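Local atomic coordinates of glycosyl transferase family 8 (Streptococcus pneumoniae, PDB entry 5GVV), a protein that transfers galactose from UDP-galactose to the terminal glucose of the already glycosylated serine-rich repeat protein PsrP, the third step in its O-glycosylation. Residues A[372-377]-A[389-394]; A[282-287]-A[314-319]; A[54-59]-A[270-275]; A[33-38]-A[61-66]. All blocks are in the same frame, centred on the assembly; numbering follows the deposited sequence.

Contact 1 of 4, residues A[372-377]-A[389-394]; sequences FDNTCS and YPSSIP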
# COMPACT_ATOMS: atom_id res chain seq x y z
N PHE A 372 38.67 -1.02 -16.43
CA PHE A 372 39.04 0.04 -17.36
C PHE A 372 40.50 0.40 -17.15
O PHE A 372 41.05 0.11 -16.08
CB PHE A 372 38.17 1.29 -17.16
CG PHE A 372 36.82 1.21 -17.83
CD1 PHE A 372 36.72 1.16 -19.21
CD2 PHE A 372 35.66 1.20 -17.07
CE1 PHE A 372 35.48 1.09 -19.83
CE2 PHE A 372 34.41 1.13 -17.68
CZ PHE A 372 34.32 1.08 -19.06
N ASP A 373 41.11 1.04 -18.14
CA ASP A 373 42.51 1.47 -18.07
C ASP A 373 42.78 2.31 -16.82
O ASP A 373 43.87 2.22 -16.23
CB ASP A 373 42.90 2.26 -19.33
CG ASP A 373 41.88 3.32 -19.69
OD1 ASP A 373 41.00 3.63 -18.85
OD2 ASP A 373 41.94 3.86 -20.82
N ASN A 374 41.79 3.10 -16.43
CA ASN A 374 41.94 4.01 -15.29
C ASN A 374 41.30 3.51 -13.99
O ASN A 374 41.19 4.28 -13.03
CB ASN A 374 41.38 5.39 -15.65
CG ASN A 374 39.89 5.35 -15.94
OD1 ASN A 374 39.32 4.27 -16.14
ND2 ASN A 374 39.25 6.51 -15.97
N THR A 375 40.87 2.26 -13.95
CA THR A 375 40.29 1.71 -12.73
C THR A 375 40.98 0.43 -12.25
O THR A 375 40.66 -0.09 -11.18
CB THR A 375 38.77 1.44 -12.87
OG1 THR A 375 38.55 0.45 -13.89
CG2 THR A 375 38.01 2.72 -13.21
N CYS A 376 41.91 -0.09 -13.04
CA CYS A 376 42.65 -1.27 -12.62
C CYS A 376 43.55 -0.92 -11.44
O CYS A 376 44.08 0.20 -11.37
CB CYS A 376 43.46 -1.87 -13.78
SG CYS A 376 44.39 -0.67 -14.72
N SER A 377 43.69 -1.85 -10.51
CA SER A 377 44.45 -1.61 -9.28
C SER A 377 45.92 -1.32 -9.56
O SER A 377 46.50 -1.88 -10.49
CB SER A 377 44.32 -2.79 -8.33
OG SER A 377 45.24 -2.70 -7.26
N TYR A 389 40.12 -2.45 -20.47
CA TYR A 389 39.52 -1.79 -21.63
C TYR A 389 39.59 -0.26 -21.51
O TYR A 389 39.64 0.28 -20.40
CB TYR A 389 38.07 -2.30 -21.83
CG TYR A 389 38.03 -3.80 -22.00
CD1 TYR A 389 38.24 -4.38 -23.25
CD2 TYR A 389 37.85 -4.65 -20.91
CE1 TYR A 389 38.25 -5.75 -23.41
CE2 TYR A 389 37.85 -6.02 -21.06
CZ TYR A 389 38.05 -6.57 -22.32
OH TYR A 389 38.06 -7.94 -22.49
N PRO A 390 39.62 0.45 -22.66
CA PRO A 390 39.78 1.92 -22.61
C PRO A 390 38.52 2.65 -22.15
O PRO A 390 37.45 2.48 -22.73
CB PRO A 390 40.11 2.29 -24.06
CG PRO A 390 39.54 1.17 -24.88
CD PRO A 390 39.68 -0.07 -24.04
N SER A 391 38.66 3.48 -21.11
CA SER A 391 37.52 4.19 -20.53
C SER A 391 36.90 5.23 -21.46
O SER A 391 35.73 5.58 -21.30
CB SER A 391 37.92 4.85 -19.20
OG SER A 391 39.16 5.53 -19.32
N SER A 392 37.66 5.72 -22.43
CA SER A 392 37.10 6.69 -23.37
C SER A 392 36.41 6.01 -24.55
O SER A 392 35.81 6.68 -25.39
CB SER A 392 38.16 7.67 -23.84
OG SER A 392 38.44 8.60 -22.81
N ILE A 393 36.50 4.68 -24.61
CA ILE A 393 35.76 3.91 -25.60
C ILE A 393 35.09 2.71 -24.92
O ILE A 393 35.48 1.56 -25.13
CB ILE A 393 36.68 3.44 -26.74
CG1 ILE A 393 37.48 4.62 -27.27
CG2 ILE A 393 35.88 2.83 -27.90
CD1 ILE A 393 38.80 4.23 -27.75
N PRO A 394 34.06 2.99 -24.09
CA PRO A 394 33.41 1.95 -23.28
C PRO A 394 32.62 0.93 -24.10
O PRO A 394 32.21 -0.08 -23.53
CB PRO A 394 32.47 2.75 -22.38
CG PRO A 394 32.20 4.01 -23.13
CD PRO A 394 33.48 4.32 -23.84
O HOH W 1 40.43 5.50 -23.08
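D373 OD1 is gripped from across the contact by the hydroxyl of S391, which donates to it over 2.7 Å (OG to OD1) on the syn side of the carboxylate. The backbone N of S391 adds a weak, forked bond to both carboxylate oxygens, 3.3 Å from OD1 and from OD2 of D373. This places the carboxylate over the start of the type I turn P390 to I393. A water accepts from the S392 N and donates to D373 OD2, so that the acid also reaches the next amide of the turn. With chi1 at 47°, D373 CG sits between its own backbone N and carbonyl carbon, which brings the carboxylate back across to the turn. N374 adds a lesser contact, its OD1 3.4 Å from S391 CB.

Next to the acid the backbones form a single parallel bridge between F372 and Y389. D373 N donates to Y389 O at 2.8 Å, and the same oxygen receives a CA-H contact from F372. The F372 ring carries the apolar part: Y389 O and P394 CA lie at its edge, S391 CA approaches its CD1 obliquely to 3.4 Å, and its CZ meets P394 CB at 4.2 Å. The contact thus joins the ends of strands 369-372 and 387-389, at the margin of the parallel sheet, where M397 of helix 395-402 also packs on F372.

Contact 2 of 4, residues A[282-287]-A[314-319]; sequences NLTNSW and NELLAL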
# COMPACT_ATOMS: atom_id res chain seq x y z
N ASN A 282 30.20 -4.95 -8.51
CA ASN A 282 31.31 -4.08 -8.14
C ASN A 282 31.12 -3.59 -6.72
O ASN A 282 29.99 -3.37 -6.28
CB ASN A 282 31.42 -2.88 -9.09
CG ASN A 282 32.40 -1.83 -8.59
OD1 ASN A 282 32.00 -0.80 -8.05
ND2 ASN A 282 33.69 -2.10 -8.75
N LEU A 283 32.22 -3.43 -6.00
CA LEU A 283 32.20 -2.87 -4.65
C LEU A 283 32.92 -1.53 -4.70
O LEU A 283 34.09 -1.46 -5.07
CB LEU A 283 32.92 -3.81 -3.68
CG LEU A 283 33.26 -3.30 -2.28
CD1 LEU A 283 32.02 -3.26 -1.39
CD2 LEU A 283 34.33 -4.17 -1.64
N THR A 284 32.21 -0.46 -4.34
CA THR A 284 32.80 0.87 -4.36
C THR A 284 32.67 1.53 -2.99
O THR A 284 31.78 1.19 -2.22
CB THR A 284 32.10 1.77 -5.40
OG1 THR A 284 32.69 3.08 -5.38
CG2 THR A 284 30.61 1.90 -5.09
N ASN A 285 33.56 2.46 -2.69
CA ASN A 285 33.35 3.33 -1.54
C ASN A 285 33.16 4.77 -2.02
O ASN A 285 32.83 5.67 -1.24
CB ASN A 285 34.51 3.23 -0.54
CG ASN A 285 34.10 3.65 0.86
OD1 ASN A 285 34.52 4.70 1.36
ND2 ASN A 285 33.27 2.83 1.50
N SER A 286 33.34 4.96 -3.32
CA SER A 286 33.26 6.28 -3.94
C SER A 286 32.01 6.44 -4.80
O SER A 286 31.36 5.46 -5.15
CB SER A 286 34.51 6.54 -4.78
OG SER A 286 34.65 5.56 -5.81
N TRP A 287 31.69 7.68 -5.14
CA TRP A 287 30.52 7.97 -5.97
C TRP A 287 30.75 7.56 -7.42
O TRP A 287 29.81 7.15 -8.10
CB TRP A 287 30.16 9.45 -5.90
CG TRP A 287 31.20 10.34 -6.46
CD1 TRP A 287 32.29 10.85 -5.81
CD2 TRP A 287 31.27 10.84 -7.80
NE1 TRP A 287 33.03 11.63 -6.66
CE2 TRP A 287 32.43 11.64 -7.90
CE3 TRP A 287 30.47 10.69 -8.94
CZ2 TRP A 287 32.80 12.29 -9.08
CZ3 TRP A 287 30.85 11.33 -10.11
CH2 TRP A 287 32.00 12.12 -10.17
N ASN A 314 24.20 10.72 -4.59
CA ASN A 314 23.05 10.77 -5.48
C ASN A 314 23.33 10.15 -6.84
O ASN A 314 22.44 9.56 -7.45
CB ASN A 314 22.56 12.21 -5.65
CG ASN A 314 21.83 12.73 -4.43
OD1 ASN A 314 21.42 11.97 -3.56
ND2 ASN A 314 21.66 14.05 -4.37
N GLU A 315 24.56 10.29 -7.32
CA GLU A 315 24.97 9.72 -8.60
C GLU A 315 24.71 8.21 -8.66
O GLU A 315 24.31 7.69 -9.70
CB GLU A 315 26.45 10.00 -8.88
CG GLU A 315 26.75 11.42 -9.33
CD GLU A 315 26.82 12.42 -8.19
OE1 GLU A 315 26.78 11.99 -7.01
OE2 GLU A 315 26.92 13.63 -8.46
N LEU A 316 24.93 7.52 -7.54
CA LEU A 316 24.72 6.08 -7.46
C LEU A 316 23.27 5.74 -7.13
O LEU A 316 22.72 4.77 -7.65
CB LEU A 316 25.67 5.44 -6.44
CG LEU A 316 27.17 5.50 -6.76
CD1 LEU A 316 27.96 4.74 -5.72
CD2 LEU A 316 27.45 4.94 -8.13
N LEU A 317 22.65 6.53 -6.25
CA LEU A 317 21.26 6.28 -5.88
C LEU A 317 20.35 6.48 -7.09
O LEU A 317 19.36 5.77 -7.24
CB LEU A 317 20.82 7.17 -4.72
CG LEU A 317 21.54 6.94 -3.38
CD1 LEU A 317 20.99 7.86 -2.30
CD2 LEU A 317 21.41 5.49 -2.95
N ALA A 318 20.69 7.43 -7.95
CA ALA A 318 19.89 7.71 -9.14
C ALA A 318 19.91 6.55 -10.13
O ALA A 318 19.11 6.52 -11.06
CB ALA A 318 20.38 8.99 -9.82
N LEU A 319 20.81 5.59 -9.93
CA LEU A 319 20.87 4.41 -10.79
C LEU A 319 19.62 3.54 -10.67
O LEU A 319 19.42 2.63 -11.47
CB LEU A 319 22.13 3.58 -10.49
CG LEU A 319 23.49 4.23 -10.75
CD1 LEU A 319 24.63 3.32 -10.30
CD2 LEU A 319 23.64 4.58 -12.23
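L316 reaches from its helix into the loop after strand 278-283, where its two methyl branches meet the backbone of S286 and W287 and the methyl of T284. From CB, which points toward that loop, the chain leads to CG, 3.4 Å from the carbonyl oxygen O of W287. There it forks. CD2 comes still closer to the same carbonyl, 3.2 Å from W287 O. CD1 runs deeper, resting 3.5 Å from S286 O and ending against the methyl of T284, with L316 CD1 and T284 CG2 meeting tip to tip at 3.9 Å. The extended side chain (chi2 -176°) lets CD1 span from the W287 carbonyl to the threonine.

T284 is turned to meet it. Its OG1 lies anti to the backbone N (chi1 179°) and donates to S286 O at 2.7 Å; this bond helps to fix the rotation of the side chain, with CG2 directed at the leucine. The oxygen of S286 therefore has a polar partner in OG1 and an apolar neighbour in L316 CD1.

Nearer the solvent, W287 and E315 meet through carbon. E315 CG approaches the indole obliquely, 3.8 Å from W287 CE3, while the ring and carboxylate planes stand 54° apart. No hydrogen bond crosses between the two segments. T284 also packs on I306 of the adjacent strand 302-307. The contact lies past the C-terminal ends of neighbouring parallel strands 278-283 and 302-307, in a six-stranded sheet whose order, 3-2-1-4-5-6, is that of a Rossmann-like alpha/beta fold.

Contact 3 of 4, residues A[54-59]-A[270-275]; sequences YLQEMG and PSKSQI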
# COMPACT_ATOMS: atom_id res chain seq x y z
N TYR A 54 2.62 -4.79 -17.29
CA TYR A 54 1.18 -4.61 -17.50
C TYR A 54 0.94 -3.55 -18.57
O TYR A 54 0.15 -3.75 -19.50
CB TYR A 54 0.49 -4.18 -16.21
CG TYR A 54 0.55 -5.20 -15.10
CD1 TYR A 54 0.76 -6.55 -15.37
CD2 TYR A 54 0.39 -4.82 -13.77
CE1 TYR A 54 0.81 -7.49 -14.35
CE2 TYR A 54 0.45 -5.75 -12.75
CZ TYR A 54 0.66 -7.08 -13.05
OH TYR A 54 0.71 -8.01 -12.02
N LEU A 55 1.62 -2.42 -18.43
CA LEU A 55 1.43 -1.30 -19.35
C LEU A 55 1.81 -1.69 -20.77
O LEU A 55 1.11 -1.34 -21.72
CB LEU A 55 2.25 -0.08 -18.89
CG LEU A 55 1.50 0.98 -18.09
CD1 LEU A 55 0.40 1.59 -18.92
CD2 LEU A 55 0.93 0.38 -16.82
N GLN A 56 2.91 -2.42 -20.91
CA GLN A 56 3.37 -2.87 -22.23
C GLN A 56 2.40 -3.85 -22.88
O GLN A 56 2.18 -3.81 -24.09
CB GLN A 56 4.77 -3.49 -22.12
CG GLN A 56 5.85 -2.48 -21.72
CD GLN A 56 7.21 -3.11 -21.54
OE1 GLN A 56 7.34 -4.34 -21.53
NE2 GLN A 56 8.24 -2.29 -21.41
N GLU A 57 1.82 -4.73 -22.07
CA GLU A 57 0.87 -5.71 -22.57
C GLU A 57 -0.40 -5.02 -23.08
O GLU A 57 -1.12 -5.58 -23.92
CB GLU A 57 0.55 -6.75 -21.49
CG GLU A 57 1.71 -7.70 -21.22
CD GLU A 57 1.45 -8.69 -20.09
OE1 GLU A 57 0.55 -8.45 -19.27
OE2 GLU A 57 2.17 -9.71 -20.04
N MSE A 58 -0.63 -3.83 -22.61
CA MSE A 58 -1.79 -3.06 -23.02
C MSE A 58 -1.38 -2.06 -24.11
O MSE A 58 -2.15 -1.19 -24.47
CB MSE A 58 -2.48 -2.38 -21.84
CG MSE A 58 -3.10 -3.42 -20.88
SE MSE A 58 -4.02 -2.37 -19.47
CE MSE A 58 -2.74 -1.47 -18.38
N GLY A 59 -0.17 -2.21 -24.65
CA GLY A 59 0.32 -1.40 -25.75
C GLY A 59 0.95 -0.08 -25.34
O GLY A 59 1.06 0.84 -26.16
N PRO A 270 3.00 -8.09 -26.73
CA PRO A 270 3.97 -8.90 -25.99
C PRO A 270 4.68 -8.08 -24.92
O PRO A 270 5.03 -6.92 -25.17
CB PRO A 270 4.97 -9.32 -27.08
CG PRO A 270 4.86 -8.25 -28.13
CD PRO A 270 3.40 -7.86 -28.12
N SER A 271 4.87 -8.66 -23.74
CA SER A 271 5.71 -8.03 -22.72
C SER A 271 7.12 -7.92 -23.28
O SER A 271 7.58 -8.82 -23.98
CB SER A 271 5.72 -8.87 -21.44
OG SER A 271 6.84 -8.55 -20.64
N LYS A 272 7.81 -6.81 -23.00
CA LYS A 272 9.16 -6.60 -23.51
C LYS A 272 10.21 -7.01 -22.49
O LYS A 272 11.41 -6.82 -22.70
CB LYS A 272 9.39 -5.14 -23.89
CG LYS A 272 8.48 -4.60 -24.98
CD LYS A 272 8.94 -3.22 -25.44
CE LYS A 272 7.98 -2.61 -26.43
NZ LYS A 272 8.45 -1.29 -26.94
N SER A 273 9.76 -7.57 -21.37
CA SER A 273 10.68 -7.96 -20.31
C SER A 273 11.52 -9.14 -20.76
O SER A 273 11.06 -9.98 -21.53
CB SER A 273 9.92 -8.32 -19.03
OG SER A 273 9.82 -9.73 -18.89
N GLN A 274 12.76 -9.19 -20.29
CA GLN A 274 13.63 -10.31 -20.60
C GLN A 274 14.38 -10.75 -19.35
O GLN A 274 14.66 -9.94 -18.46
CB GLN A 274 14.61 -9.95 -21.72
CG GLN A 274 15.78 -9.08 -21.27
CD GLN A 274 16.06 -7.94 -22.23
OE1 GLN A 274 16.72 -8.12 -23.25
NE2 GLN A 274 15.55 -6.76 -21.90
N ILE A 275 14.69 -12.04 -19.28
CA ILE A 275 15.45 -12.59 -18.17
C ILE A 275 16.90 -12.19 -18.35
O ILE A 275 17.37 -12.00 -19.47
CB ILE A 275 15.31 -14.12 -18.13
CG1 ILE A 275 13.85 -14.51 -18.41
CG2 ILE A 275 15.79 -14.68 -16.79
CD1 ILE A 275 13.54 -15.97 -18.18
O HOH W 2 3.11 -10.54 -22.42
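The last turn of helix 45-57 runs up against the irregular chain of residues 270-275, with the CA atoms of E57 and S271 5.4 Å apart. Q56 points toward that chain, and its extended side chain brings OE1 to the backbone of K272, whose N donates to it over 2.9 Å with an N-H...O angle of 154°. The donor stands 31° out of the amide's carbonyl plane. K272 CB comes within 3.2 Å of the same Q56 OE1, and the lysine side chain crosses the glutamine at about a right angle. The other amide atom, Q56 NE2, bonds D61 OD1, so both ends of the amide have a partner and its flip is settled.

The helix ends here in a Schellman motif: G59, with positive phi, is the C-prime residue, and its N bonds Q56 O while G60 N returns to L55 O. In the partner segment S271 forms an ST turn in which OG accepts from S273 N at 3.2 Å.

E57 lies on the flank, where its OE2 approaches S271 CB to 3.9 Å. A water donates to E57 OE2 and accepts from S271 N, bridging carboxylate and backbone. F263 of helix 255-263 also packs on the E57 side chain.

Contact 4 of 4, residues A[33-38]-A[61-66]; sequences HLKIYL and DLIDCK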
# COMPACT_ATOMS: atom_id res chain seq x y z
N HIS A 33 -2.92 1.80 -24.56
CA HIS A 33 -1.84 2.50 -25.26
C HIS A 33 -1.38 3.75 -24.53
O HIS A 33 -1.36 4.85 -25.10
CB HIS A 33 -2.26 2.84 -26.69
CG HIS A 33 -2.59 1.65 -27.52
ND1 HIS A 33 -3.81 1.00 -27.45
CD2 HIS A 33 -1.86 0.98 -28.45
CE1 HIS A 33 -3.82 -0.01 -28.30
NE2 HIS A 33 -2.65 -0.05 -28.91
N LEU A 34 -0.99 3.59 -23.27
CA LEU A 34 -0.58 4.73 -22.47
C LEU A 34 0.92 4.71 -22.16
O LEU A 34 1.44 3.71 -21.65
CB LEU A 34 -1.38 4.77 -21.16
CG LEU A 34 -2.89 4.65 -21.30
CD1 LEU A 34 -3.51 4.46 -19.93
CD2 LEU A 34 -3.48 5.88 -21.96
N LYS A 35 1.60 5.80 -22.47
CA LYS A 35 2.97 5.97 -22.03
C LYS A 35 2.92 6.77 -20.75
O LYS A 35 2.72 7.99 -20.77
CB LYS A 35 3.81 6.68 -23.09
CG LYS A 35 5.29 6.79 -22.73
CD LYS A 35 6.07 7.37 -23.89
CE LYS A 35 7.54 7.52 -23.57
NZ LYS A 35 8.23 8.23 -24.69
N ILE A 36 3.08 6.08 -19.62
CA ILE A 36 2.95 6.71 -18.31
C ILE A 36 4.30 7.05 -17.70
O ILE A 36 5.15 6.17 -17.50
CB ILE A 36 2.16 5.80 -17.34
CG1 ILE A 36 0.72 5.63 -17.83
CG2 ILE A 36 2.17 6.38 -15.94
CD1 ILE A 36 -0.10 4.66 -17.01
N TYR A 37 4.50 8.33 -17.38
CA TYR A 37 5.67 8.75 -16.62
C TYR A 37 5.27 8.83 -15.15
O TYR A 37 4.16 9.28 -14.83
CB TYR A 37 6.15 10.13 -17.08
CG TYR A 37 6.64 10.20 -18.51
CD1 TYR A 37 8.01 10.25 -18.78
CD2 TYR A 37 5.76 10.26 -19.58
CE1 TYR A 37 8.47 10.33 -20.08
CE2 TYR A 37 6.22 10.35 -20.89
CZ TYR A 37 7.58 10.38 -21.13
OH TYR A 37 8.06 10.46 -22.43
N LEU A 38 6.15 8.40 -14.25
CA LEU A 38 5.88 8.56 -12.82
C LEU A 38 7.06 9.22 -12.12
O LEU A 38 8.11 8.61 -11.93
CB LEU A 38 5.57 7.21 -12.16
CG LEU A 38 5.39 7.21 -10.63
CD1 LEU A 38 4.34 8.23 -10.23
CD2 LEU A 38 5.00 5.82 -10.15
N ASP A 61 3.67 1.88 -21.97
CA ASP A 61 4.92 1.71 -21.23
C ASP A 61 4.85 2.44 -19.89
O ASP A 61 3.89 3.18 -19.62
CB ASP A 61 6.10 2.23 -22.04
CG ASP A 61 7.36 1.39 -21.86
OD1 ASP A 61 7.43 0.62 -20.88
OD2 ASP A 61 8.28 1.52 -22.69
N LEU A 62 5.85 2.22 -19.05
CA LEU A 62 5.93 2.89 -17.75
C LEU A 62 7.34 3.44 -17.54
O LEU A 62 8.32 2.68 -17.56
CB LEU A 62 5.54 1.94 -16.61
CG LEU A 62 5.60 2.54 -15.20
CD1 LEU A 62 4.72 3.79 -15.10
CD2 LEU A 62 5.21 1.52 -14.14
N ILE A 63 7.44 4.75 -17.34
CA ILE A 63 8.74 5.41 -17.25
C ILE A 63 9.01 5.85 -15.82
O ILE A 63 8.25 6.64 -15.26
CB ILE A 63 8.81 6.64 -18.18
CG1 ILE A 63 8.20 6.33 -19.55
CG2 ILE A 63 10.25 7.14 -18.31
CD1 ILE A 63 8.95 5.24 -20.31
N ASP A 64 10.10 5.34 -15.24
CA ASP A 64 10.50 5.70 -13.89
C ASP A 64 11.29 7.00 -13.93
O ASP A 64 12.44 7.02 -14.38
CB ASP A 64 11.34 4.58 -13.26
CG ASP A 64 11.70 4.85 -11.80
OD1 ASP A 64 11.30 5.90 -11.25
OD2 ASP A 64 12.37 3.98 -11.19
N CYS A 65 10.67 8.09 -13.48
CA CYS A 65 11.35 9.37 -13.48
C CYS A 65 11.86 9.69 -12.08
O CYS A 65 11.12 10.19 -11.23
CB CYS A 65 10.42 10.47 -13.99
SG CYS A 65 9.83 10.13 -15.67
N LYS A 66 13.13 9.37 -11.84
CA LYS A 66 13.71 9.52 -10.51
C LYS A 66 14.21 10.94 -10.24
O LYS A 66 15.16 11.41 -10.88
CB LYS A 66 14.83 8.50 -10.30
CG LYS A 66 14.33 7.10 -9.91
CD LYS A 66 13.60 7.15 -8.57
CE LYS A 66 13.34 5.76 -7.99
NZ LYS A 66 12.19 5.07 -8.64
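Y37 packs against I63 and C65 on one face of two parallel strands, 34-38 and 61-66, which belong to a beta-alpha-beta unit completed by helix 45-57 in the nucleotide-binding GT-A fold. The strands run parallel to within 17°, and five backbone bonds join them, from D61 N to L34 O through to C65 N and L38 O. The shortest, I63 N to I36 O at 2.7 Å, runs nearly along the C=O axis.

The face of I36, L38 and L62 is buried: I36 CG2 meets L62 CD1 at 3.7 Å, and L55 of helix 45-57 and M24 and L27 of helix 17-30 also pack on I36. The L38 side chain lies about 5 Å from G12 of the UDP pocket.

The opposite face is looser toward K35, D61 and I63, which are partly exposed. There the extended K35 chain passes I63, CE to CD1 4.2 Å, on its way to a salt bridge with E99, which also takes a hydrogen bond from Y37 OH. D61, at the strand's start, accepts from L62 N through its OD1.

The tyrosine ring itself is held from two directions: I63 CG1 lies over one face, 4.1 Å from the centroid in a CH-pi contact, whereas C65 SG sits at the edge in the ring plane, 3.6 Å from Y37 CD1.

Overall arrangement
From the N terminus, contact 4 comes first: it closes the crossover from strand 34-40 through helix 45-57 to strand 61-66, at the edge of the seven-stranded sheet of the UDP-binding part. Contact 3 crosses it along the chain, since residues 54-59 lie between the two strands while their partner, 270-275, follows 211 residues later. The two touch, M58 O lying 3.1 Å from H33 N. Contact 3 itself joins the helix end to the segment leading into the six-stranded parallel sheet. Contacts 2 and 1 follow in series within that second sheet's region, their centres about 17 Å apart; contact 2 closes a 26-residue excursion, contact 1 a short one of 11.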